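Local coordinates for type III effector XopAI (PDB 6K93), which is a type III effector with a mono-ADP-ribosyltransferase fold that probably binds arginine-containing peptides during infection of the plant host by Xanthomonas, at residues A[100-103]-A[104-107]; A[117-120]-A[121-124]; A[234-237]-A[238-241]. One frame throughout, in Å; residues are numbered along the deposited sequence.

Contact 1 (A[100-103]-A[104-107]); sequences KQLW and QRVQ
The side-chain amide of Gln107 lies over one face of the Trp103 indole, one helical turn further along. Its CD stands 3.1 Å above the ring plane, displaced toward the rim, and amide and indole planes are only 25° apart, which makes this an offset amide-pi stack. Within it OE1 of Gln107 comes to 2.8 Å from Trp103 NE1, yet it arrives from above the indole, so the N-H does not point at it and no hydrogen bond forms. CG of the same glutamine makes a CH-pi contact with the six-membered ring, 3.9 Å from its centroid and close to the ring normal. The ring gets there because Trp103 holds CG opposite its own backbone N (chi1 177°), while Gln107 sets its CG beside its backbone N (chi1 -70°) and then runs on extended. At the far rim of the indole, CZ3 meets CG1 of Val106 at 4.0 Å, and the other methyl of that valine, CG2, rests 4.1 Å from CD1 of Leu102. Four i to i+4 backbone bonds, from Gln104 N to Lys100 O through Gln107 N to Trp103 O, fix the spacing of these groups. Further out, Arg244 makes a cation-pi contact with Trp103, and Arg105 extends to a salt bridge with Glu119. Leu102 and Val106 pack on Phe113 and on helix 194-209, through Leu197 and Ile204. The result is an amphipathic turn of helix 95-109: leucine and valine are buried against the neighbouring helix, lysine and glutamines face outward, and an i to i+4 Trp-Gln stack lies between the two sides.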
ATOM      1  N   LYS A 100     -14.075   8.732   3.176  1.00 19.59           N
ATOM      2  CA  LYS A 100     -15.098   7.928   3.837  1.00 20.37           C
ATOM      3  C   LYS A 100     -15.677   6.895   2.878  1.00 19.93           C
ATOM      4  O   LYS A 100     -15.806   5.715   3.234  1.00 19.97           O
ATOM      5  CB  LYS A 100     -16.195   8.844   4.392  1.00 22.35           C
ATOM      6  CG  LYS A 100     -17.386   8.104   4.962  1.00 27.45           C
ATOM      7  CD  LYS A 100     -18.355   9.079   5.581  1.00 34.78           C
ATOM      8  CE  LYS A 100     -19.508   8.376   6.252  1.00 42.31           C
ATOM      9  NZ  LYS A 100     -20.444   9.357   6.873  1.00 47.25           N
ATOM     10  N   GLN A 101     -16.010   7.314   1.645  1.00 19.35           N
ATOM     11  CA  GLN A 101     -16.565   6.374   0.678  1.00 21.51           C
ATOM     12  C   GLN A 101     -15.559   5.275   0.326  1.00 18.84           C
ATOM     13  O   GLN A 101     -15.930   4.098   0.172  1.00 19.66           O
ATOM     14  CB  GLN A 101     -17.007   7.126  -0.573  1.00 28.81           C
ATOM     15  CG  GLN A 101     -18.278   7.956  -0.326  1.00 39.78           C
ATOM     16  CD  GLN A 101     -18.634   8.868  -1.484  1.00 46.41           C
ATOM     17  OE1 GLN A 101     -17.796   9.167  -2.338  1.00 50.18           O
ATOM     18  NE2 GLN A 101     -19.880   9.328  -1.511  1.00 45.30           N
ATOM     19  N   LEU A 102     -14.273   5.628   0.187  1.00 17.05           N
ATOM     20  CA  LEU A 102     -13.283   4.597  -0.110  1.00 16.39           C
ATOM     21  C   LEU A 102     -13.171   3.591   1.033  1.00 16.99           C
ATOM     22  O   LEU A 102     -13.140   2.374   0.803  1.00 17.03           O
ATOM     23  CB  LEU A 102     -11.931   5.232  -0.412  1.00 15.86           C
ATOM     24  CG  LEU A 102     -10.837   4.226  -0.765  1.00 16.32           C
ATOM     25  CD1 LEU A 102     -11.245   3.272  -1.877  1.00 16.48           C
ATOM     26  CD2 LEU A 102      -9.582   4.984  -1.179  1.00 17.25           C
ATOM     27  N   TRP A 103     -13.113   4.071   2.273  1.00 17.25           N
ATOM     28  CA  TRP A 103     -13.000   3.148   3.400  1.00 16.68           C
ATOM     29  C   TRP A 103     -14.215   2.227   3.480  1.00 18.38           C
ATOM     30  O   TRP A 103     -14.074   1.031   3.746  1.00 19.10           O
ATOM     31  CB  TRP A 103     -12.812   3.929   4.705  1.00 16.34           C
ATOM     32  CG  TRP A 103     -12.763   3.060   5.923  1.00 18.32           C
ATOM     33  CD1 TRP A 103     -13.606   3.113   6.991  1.00 22.12           C
ATOM     34  CD2 TRP A 103     -11.838   2.001   6.181  1.00 18.70           C
ATOM     35  NE1 TRP A 103     -13.255   2.163   7.913  1.00 23.44           N
ATOM     36  CE2 TRP A 103     -12.179   1.456   7.439  1.00 20.07           C
ATOM     37  CE3 TRP A 103     -10.765   1.461   5.471  1.00 17.37           C
ATOM     38  CZ2 TRP A 103     -11.480   0.401   8.004  1.00 19.45           C
ATOM     39  CZ3 TRP A 103     -10.070   0.406   6.042  1.00 17.96           C
ATOM     40  CH2 TRP A 103     -10.432  -0.106   7.285  1.00 18.24           C
ATOM     41  N   GLN A 104     -15.418   2.751   3.227  1.00 18.36           N
ATOM     42  CA  GLN A 104     -16.613   1.903   3.190  1.00 20.12           C
ATOM     43  C   GLN A 104     -16.483   0.834   2.105  1.00 18.86           C
ATOM     44  O   GLN A 104     -16.843  -0.332   2.318  1.00 19.30           O
ATOM     45  CB  GLN A 104     -17.862   2.767   2.961  1.00 26.99           C
ATOM     46  CG  GLN A 104     -19.221   2.069   3.105  1.00 39.09           C
ATOM     47  CD  GLN A 104     -20.390   3.041   2.888  1.00 50.56           C
ATOM     48  OE1 GLN A 104     -20.224   4.260   2.995  1.00 59.36           O
ATOM     49  NE2 GLN A 104     -21.561   2.507   2.577  1.00 48.10           N
ATOM     50  N   ARG A 105     -15.961   1.216   0.942  1.00 17.74           N
ATOM     51  CA  ARG A 105     -15.804   0.278  -0.163  1.00 18.03           C
ATOM     52  C   ARG A 105     -14.770  -0.794   0.159  1.00 17.77           C
ATOM     53  O   ARG A 105     -14.963  -1.981  -0.145  1.00 18.99           O
ATOM     54  CB  ARG A 105     -15.403   1.065  -1.411  1.00 18.35           C
ATOM     55  CG  ARG A 105     -14.980   0.262  -2.602  1.00 18.77           C
ATOM     56  CD  ARG A 105     -14.577   1.232  -3.698  1.00 19.22           C
ATOM     57  NE  ARG A 105     -14.032   0.572  -4.884  1.00 19.67           N
ATOM     58  CZ  ARG A 105     -13.381   1.219  -5.845  1.00 20.42           C
ATOM     59  NH1 ARG A 105     -13.218   2.538  -5.761  1.00 20.76           N
ATOM     60  NH2 ARG A 105     -12.898   0.563  -6.887  1.00 20.14           N
ATOM     61  N   VAL A 106     -13.642  -0.391   0.744  1.00 16.74           N
ATOM     62  CA  VAL A 106     -12.625  -1.355   1.153  1.00 16.01           C
ATOM     63  C   VAL A 106     -13.236  -2.409   2.067  1.00 17.58           C
ATOM     64  O   VAL A 106     -13.019  -3.613   1.889  1.00 17.58           O
ATOM     65  CB  VAL A 106     -11.454  -0.622   1.829  1.00 17.05           C
ATOM     66  CG1 VAL A 106     -10.597  -1.620   2.584  1.00 17.94           C
ATOM     67  CG2 VAL A 106     -10.683   0.151   0.796  1.00 16.65           C
ATOM     68  N   GLN A 107     -13.999  -1.969   3.062  1.00 18.21           N
ATOM     69  CA  GLN A 107     -14.571  -2.915   4.009  1.00 19.99           C
ATOM     70  C   GLN A 107     -15.629  -3.780   3.354  1.00 20.88           C
ATOM     71  O   GLN A 107     -15.692  -4.990   3.598  1.00 22.53           O
ATOM     72  CB  GLN A 107     -15.148  -2.165   5.194  1.00 22.22           C
ATOM     73  CG  GLN A 107     -14.109  -1.548   6.061  1.00 25.52           C
ATOM     74  CD  GLN A 107     -14.729  -0.773   7.188  1.00 36.72           C
ATOM     75  OE1 GLN A 107     -15.217   0.340   6.981  1.00 40.62           O
ATOM     76  NE2 GLN A 107     -14.741  -1.354   8.376  1.00 41.31           N
TER

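Contact 2 (A[117-120]-A[121-124]); sequences PEER and KQFK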
ATOM      1  N   PRO A 117     -11.077   1.191 -14.837  1.00 18.45           N
ATOM      2  CA  PRO A 117     -10.215   1.885 -15.807  1.00 18.63           C
ATOM      3  C   PRO A 117     -10.044   3.358 -15.500  1.00 18.00           C
ATOM      4  O   PRO A 117      -8.928   3.883 -15.587  1.00 17.96           O
ATOM      5  CB  PRO A 117     -10.949   1.658 -17.146  1.00 20.28           C
ATOM      6  CG  PRO A 117     -11.653   0.328 -16.943  1.00 21.78           C
ATOM      7  CD  PRO A 117     -12.129   0.384 -15.496  1.00 21.34           C
ATOM      8  N   GLU A 118     -11.122   4.031 -15.104  1.00 19.23           N
ATOM      9  CA  GLU A 118     -11.045   5.444 -14.757  1.00 20.29           C
ATOM     10  C   GLU A 118     -10.128   5.674 -13.551  1.00 18.32           C
ATOM     11  O   GLU A 118      -9.318   6.604 -13.543  1.00 18.15           O
ATOM     12  CB  GLU A 118     -12.472   5.942 -14.499  1.00 27.84           C
ATOM     13  CG  GLU A 118     -13.393   5.913 -15.758  1.00 40.39           C
ATOM     14  CD  GLU A 118     -13.814   4.525 -16.255  1.00 49.87           C
ATOM     15  OE1 GLU A 118     -13.830   3.537 -15.477  1.00 45.92           O
ATOM     16  OE2 GLU A 118     -14.149   4.419 -17.455  1.00 52.33           O
ATOM     17  N   GLU A 119     -10.201   4.804 -12.541  1.00 16.10           N
ATOM     18  CA  GLU A 119      -9.314   4.932 -11.382  1.00 15.08           C
ATOM     19  C   GLU A 119      -7.857   4.691 -11.753  1.00 14.44           C
ATOM     20  O   GLU A 119      -6.956   5.306 -11.167  1.00 14.64           O
ATOM     21  CB  GLU A 119      -9.774   3.967 -10.281  1.00 15.05           C
ATOM     22  CG  GLU A 119     -11.083   4.431  -9.669  1.00 16.36           C
ATOM     23  CD  GLU A 119     -11.821   3.385  -8.838  1.00 17.16           C
ATOM     24  OE1 GLU A 119     -11.464   2.209  -8.886  1.00 17.19           O
ATOM     25  OE2 GLU A 119     -12.790   3.797  -8.143  1.00 17.60           O
ATOM     26  N   ARG A 120      -7.599   3.772 -12.688  1.00 14.61           N
ATOM     27  CA  ARG A 120      -6.230   3.546 -13.131  1.00 13.72           C
ATOM     28  C   ARG A 120      -5.674   4.771 -13.845  1.00 14.68           C
ATOM     29  O   ARG A 120      -4.492   5.092 -13.686  1.00 14.87           O
ATOM     30  CB  ARG A 120      -6.184   2.288 -14.001  1.00 15.10           C
ATOM     31  CG  ARG A 120      -6.623   1.081 -13.189  1.00 17.17           C
ATOM     32  CD  ARG A 120      -6.290  -0.238 -13.841  1.00 20.39           C
ATOM     33  NE  ARG A 120      -6.985  -0.520 -15.092  1.00 23.56           N
ATOM     34  CZ  ARG A 120      -8.110  -1.217 -15.191  1.00 28.36           C
ATOM     35  NH1 ARG A 120      -8.711  -1.670 -14.102  1.00 29.89           N
ATOM     36  NH2 ARG A 120      -8.641  -1.428 -16.379  1.00 29.54           N
ATOM     37  N   LYS A 121      -6.516   5.478 -14.610  1.00 15.69           N
ATOM     38  CA  LYS A 121      -6.074   6.704 -15.264  1.00 17.13           C
ATOM     39  C   LYS A 121      -5.860   7.812 -14.236  1.00 15.33           C
ATOM     40  O   LYS A 121      -4.936   8.623 -14.369  1.00 15.98           O
ATOM     41  CB  LYS A 121      -7.102   7.131 -16.317  1.00 25.75           C
ATOM     42  CG  LYS A 121      -6.594   8.186 -17.287  1.00 37.95           C
ATOM     43  CD  LYS A 121      -7.759   8.848 -18.013  1.00 48.62           C
ATOM     44  CE  LYS A 121      -8.521   7.863 -18.890  1.00 53.41           C
ATOM     45  NZ  LYS A 121      -9.411   8.574 -19.850  1.00 56.62           N
ATOM     46  N   GLN A 122      -6.700   7.858 -13.196  1.00 14.31           N
ATOM     47  CA  GLN A 122      -6.483   8.793 -12.099  1.00 13.63           C
ATOM     48  C   GLN A 122      -5.172   8.508 -11.398  1.00 13.70           C
ATOM     49  O   GLN A 122      -4.433   9.431 -11.055  1.00 14.60           O
ATOM     50  CB  GLN A 122      -7.645   8.728 -11.114  1.00 15.31           C
ATOM     51  CG  GLN A 122      -8.899   9.410 -11.640  1.00 22.07           C
ATOM     52  CD  GLN A 122     -10.180   8.943 -10.981  1.00 37.89           C
ATOM     53  OE1 GLN A 122     -10.189   8.091 -10.100  1.00 38.08           O
ATOM     54  NE2 GLN A 122     -11.293   9.529 -11.417  1.00 52.17           N
ATOM     55  N   PHE A 123      -4.857   7.229 -11.188  1.00 13.13           N
ATOM     56  CA  PHE A 123      -3.583   6.896 -10.561  1.00 12.55           C
ATOM     57  C   PHE A 123      -2.409   7.330 -11.453  1.00 12.52           C
ATOM     58  O   PHE A 123      -1.407   7.875 -10.971  1.00 13.01           O
ATOM     59  CB  PHE A 123      -3.537   5.390 -10.252  1.00 12.20           C
ATOM     60  CG  PHE A 123      -2.168   4.884  -9.921  1.00 12.11           C
ATOM     61  CD1 PHE A 123      -1.436   5.465  -8.901  1.00 11.87           C
ATOM     62  CD2 PHE A 123      -1.605   3.833 -10.627  1.00 12.09           C
ATOM     63  CE1 PHE A 123      -0.166   5.037  -8.606  1.00 12.58           C
ATOM     64  CE2 PHE A 123      -0.332   3.393 -10.330  1.00 12.49           C
ATOM     65  CZ  PHE A 123       0.395   3.986  -9.325  1.00 12.47           C
ATOM     66  N   LYS A 124      -2.535   7.159 -12.763  1.00 14.00           N
ATOM     67  CA  LYS A 124      -1.513   7.666 -13.680  1.00 14.30           C
ATOM     68  C   LYS A 124      -1.286   9.162 -13.464  1.00 14.04           C
ATOM     69  O   LYS A 124      -0.141   9.615 -13.345  1.00 14.51           O
ATOM     70  CB  LYS A 124      -1.909   7.383 -15.138  1.00 14.79           C
ATOM     71  CG  LYS A 124      -0.957   7.989 -16.153  1.00 15.42           C
ATOM     72  CD  LYS A 124      -1.350   7.690 -17.569  1.00 17.33           C
ATOM     73  CE  LYS A 124      -0.306   8.252 -18.506  1.00 21.99           C
ATOM     74  NZ  LYS A 124      -0.608   7.945 -19.925  1.00 27.08           N
TER
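Lys121 opens the second half of this helical run, its backbone N bonded to Pro117 O at 3.1 Å, while its CB lies 3.6 Å from Glu118 O. The aliphatic chain starts away from its own backbone N (chi1 -166°) and bends at chi3, and the ammonium stays 6.7 Å from Glu118 OE2, too far for a salt bridge, so any attraction between the two charges is probably weak. Gln122 turns the other way: with CG beside its own backbone N (chi1 -75°), the side chain folds back along the preceding turn. CG passes 3.4 Å from Glu118 O, the carbonyl that also accepts Gln122 N, and OE1 reaches 3.5 Å from Glu119 CA. The amide thus lies across the start of the Glu119 side chain, OE1 being 3.8 Å from Glu119 CG, in a van der Waals contact between groups whose planes are 45° apart. The Glu119 carboxylate is engaged elsewhere: OE1 accepts the backbone N-H of Thr116, and OE2 forms a salt bridge with Arg105. Phe123 bonds through its N to Glu119 O at 2.8 Å, its CB close to the Glu119 and Arg120 carbonyls, and sends its ring away from this turn into the protein. Lys124 continues the i to i+4 series through its N to Arg120 O, its extended chain leading away from this turn. Phe123 and Arg120 face the surrounding helices. Phe123 meets Phe199 of helix 194-209 edge-to-face and Trp143 of helix 136-156 with steeply inclined ring planes, and also touches Val169 and Ala170 of helix 165-174, while Arg120 lies against Cys202 and Asp167 of the same surrounding helices.

Contact 3 (A[234-237]-A[238-241]); sequences RYQE and RSIT
Thr241 sets its side chain against Tyr235, CG2 lying 4.0 Å from CE2 and OG1 3.5 Å from CD2 of the tyrosine ring. The same hydroxyl donates to Arg234 O at 2.7 Å, in the carbonyl plane and on a lone pair, and accepts a hydrogen bond from water 1. With OG1 beside its own backbone N (chi1 -68°), Thr241 can therefore join the chain before the turn both directly and through water, since Gln236 N also donates to water 1. Nearer the bend, Ser239 N donates to Gln236 O at 3.0 Å, from above the carbonyl plane, and closes a type II turn. Arg238 occupies its third position with positive phi (77°). Its chain bends back at chi3, and NH1 forms a salt bridge with Glu237 OE2 at 3.0 Å, although the hydrogen bond within it is weak and the carboxylate and guanidinium planes are 81° apart. The other oxygen of Glu237, OE1, accepts Ile299 N. Water 3 links Gln236 OE1 to Ser239 OG, while NE2 of that amide bonds to Ser232 O in helix 228-234; water 4 links the serine hydroxyl to Glu237 O. Beyond these residues, Tyr235 meets Trp264 edge-to-face and Arg234 bridges to Glu187. This type II turn reverses the chain between helix 228-234 and strand 240-242, an edge strand antiparallel to 293-301 in the main sheet of the mono-ADP-ribosyltransferase fold.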
ATOM      1  N   ARG A 234      -4.213   2.027  18.403  1.00 15.69           N
ATOM      2  CA  ARG A 234      -4.459   1.115  17.298  1.00 13.95           C
ATOM      3  C   ARG A 234      -4.400  -0.356  17.667  1.00 14.83           C
ATOM      4  O   ARG A 234      -5.040  -1.160  16.975  1.00 16.11           O
ATOM      5  CB  ARG A 234      -3.446   1.351  16.174  1.00 13.44           C
ATOM      6  CG  ARG A 234      -3.648   2.680  15.445  1.00 13.28           C
ATOM      7  CD  ARG A 234      -2.451   3.088  14.620  1.00 13.68           C
ATOM      8  NE  ARG A 234      -2.706   4.355  13.979  1.00 13.63           N
ATOM      9  CZ  ARG A 234      -2.736   5.524  14.610  1.00 14.72           C
ATOM     10  NH1 ARG A 234      -2.528   5.619  15.929  1.00 14.83           N
ATOM     11  NH2 ARG A 234      -3.012   6.655  13.937  1.00 16.15           N
ATOM     12  N   TYR A 235      -3.665  -0.720  18.726  1.00 14.09           N
ATOM     13  CA  TYR A 235      -3.431  -2.120  19.085  1.00 14.53           C
ATOM     14  C   TYR A 235      -3.687  -2.293  20.567  1.00 16.67           C
ATOM     15  O   TYR A 235      -3.200  -1.499  21.374  1.00 17.02           O
ATOM     16  CB  TYR A 235      -2.002  -2.562  18.770  1.00 12.98           C
ATOM     17  CG  TYR A 235      -1.590  -2.366  17.340  1.00 12.78           C
ATOM     18  CD1 TYR A 235      -1.098  -1.142  16.901  1.00 12.81           C
ATOM     19  CD2 TYR A 235      -1.690  -3.396  16.407  1.00 13.01           C
ATOM     20  CE1 TYR A 235      -0.725  -0.942  15.614  1.00 12.08           C
ATOM     21  CE2 TYR A 235      -1.316  -3.201  15.104  1.00 12.68           C
ATOM     22  CZ  TYR A 235      -0.847  -1.972  14.699  1.00 13.20           C
ATOM     23  OH  TYR A 235      -0.469  -1.729  13.403  1.00 14.37           O
ATOM     24  N   GLN A 236      -4.436  -3.336  20.925  1.00 18.34           N
ATOM     25  CA  GLN A 236      -4.622  -3.701  22.318  1.00 19.25           C
ATOM     26  C   GLN A 236      -4.547  -5.213  22.431  1.00 19.38           C
ATOM     27  O   GLN A 236      -5.130  -5.920  21.608  1.00 18.24           O
ATOM     28  CB  GLN A 236      -5.970  -3.205  22.860  1.00 22.46           C
ATOM     29  CG  GLN A 236      -6.200  -1.716  22.749  1.00 29.34           C
ATOM     30  CD  GLN A 236      -6.961  -1.340  21.492  1.00 38.84           C
ATOM     31  OE1 GLN A 236      -7.845  -2.069  21.042  1.00 46.73           O
ATOM     32  NE2 GLN A 236      -6.619  -0.191  20.914  1.00 42.29           N
ATOM     33  N   GLU A 237      -3.830  -5.695  23.440  1.00 19.88           N
ATOM     34  CA  GLU A 237      -3.727  -7.132  23.692  1.00 23.68           C
ATOM     35  C   GLU A 237      -5.109  -7.756  23.805  1.00 23.01           C
ATOM     36  O   GLU A 237      -5.983  -7.218  24.488  1.00 23.36           O
ATOM     37  CB  GLU A 237      -2.946  -7.367  24.993  1.00 32.12           C
ATOM     38  CG  GLU A 237      -1.974  -8.518  24.958  1.00 38.02           C
ATOM     39  CD  GLU A 237      -1.056  -8.516  26.159  1.00 39.56           C
ATOM     40  OE1 GLU A 237       0.118  -8.182  25.998  1.00 36.84           O
ATOM     41  OE2 GLU A 237      -1.529  -8.837  27.278  1.00 42.68           O
ATOM     42  N   ARG A 238      -5.301  -8.875  23.108  1.00 21.92           N
ATOM     43  CA  ARG A 238      -6.524  -9.674  23.107  1.00 25.22           C
ATOM     44  C   ARG A 238      -7.638  -9.057  22.271  1.00 25.03           C
ATOM     45  O   ARG A 238      -8.747  -9.604  22.222  1.00 29.06           O
ATOM     46  CB  ARG A 238      -7.029  -9.937  24.533  1.00 32.09           C
ATOM     47  CG  ARG A 238      -6.212 -10.987  25.300  1.00 40.50           C
ATOM     48  CD  ARG A 238      -6.573 -11.049  26.794  1.00 49.21           C
ATOM     49  NE  ARG A 238      -6.152  -9.825  27.480  1.00 54.98           N
ATOM     50  CZ  ARG A 238      -4.917  -9.597  27.920  1.00 58.17           C
ATOM     51  NH1 ARG A 238      -3.970 -10.519  27.774  1.00 57.64           N
ATOM     52  NH2 ARG A 238      -4.630  -8.450  28.518  1.00 60.12           N
ATOM     53  N   SER A 239      -7.377  -7.950  21.583  1.00 20.69           N
ATOM     54  CA  SER A 239      -8.343  -7.305  20.711  1.00 21.67           C
ATOM     55  C   SER A 239      -7.901  -7.412  19.259  1.00 18.83           C
ATOM     56  O   SER A 239      -6.720  -7.606  18.953  1.00 19.76           O
ATOM     57  CB  SER A 239      -8.516  -5.828  21.072  1.00 27.58           C
ATOM     58  OG  SER A 239      -9.150  -5.707  22.336  1.00 34.78           O
ATOM     59  N   ILE A 240      -8.878  -7.266  18.377  1.00 18.24           N
ATOM     60  CA  ILE A 240      -8.671  -7.287  16.932  1.00 18.14           C
ATOM     61  C   ILE A 240      -8.432  -5.862  16.457  1.00 17.09           C
ATOM     62  O   ILE A 240      -9.235  -4.952  16.729  1.00 18.79           O
ATOM     63  CB  ILE A 240      -9.881  -7.905  16.199  1.00 19.38           C
ATOM     64  CG1 ILE A 240     -10.047  -9.351  16.648  1.00 21.86           C
ATOM     65  CG2 ILE A 240      -9.683  -7.791  14.688  1.00 19.96           C
ATOM     66  CD1 ILE A 240     -11.349  -9.973  16.211  1.00 23.73           C
ATOM     67  N   THR A 241      -7.333  -5.669  15.734  1.00 14.88           N
ATOM     68  CA  THR A 241      -7.034  -4.427  15.046  1.00 14.73           C
ATOM     69  C   THR A 241      -7.481  -4.561  13.603  1.00 14.53           C
ATOM     70  O   THR A 241      -7.024  -5.456  12.886  1.00 14.77           O
ATOM     71  CB  THR A 241      -5.535  -4.128  15.115  1.00 15.12           C
ATOM     72  OG1 THR A 241      -5.167  -3.820  16.457  1.00 15.06           O
ATOM     73  CG2 THR A 241      -5.149  -2.978  14.160  1.00 15.87           C
TER
HETATM   74  O   HOH W   1      -6.019  -4.646  18.887  1.00 16.38           O
HETATM   75  O   HOH W   2      -8.722  -2.747  18.818  1.00 33.91           O
HETATM   76  O   HOH W   3      -9.722  -2.783  23.092  1.00 46.25           O
HETATM   77  O   HOH W   4      -8.393  -6.337  24.656  1.00 36.72           O

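The three contacts follow one another along the single chain. Contact 1, on helix 95-109, and contact 2, on helix 117-128, belong to successive helices; their centres are about 18 Å apart, yet the salt bridge Arg105 NH1 to Glu119 OE2, at 2.7 Å, ties the two helices together. Both also pack on helix 194-209, which joins them in one helical region. Contact 3 lies apart, at the edge of the five-stranded mixed sheet: its centre is about 21 Å from that of contact 1, with nearest atoms about 8 Å apart, and about 35 Å from that of contact 2, across the chain's centre. Arg244, just after strand 240-242, reaches Trp103 and so connects the chain following contact 3 to contact 1.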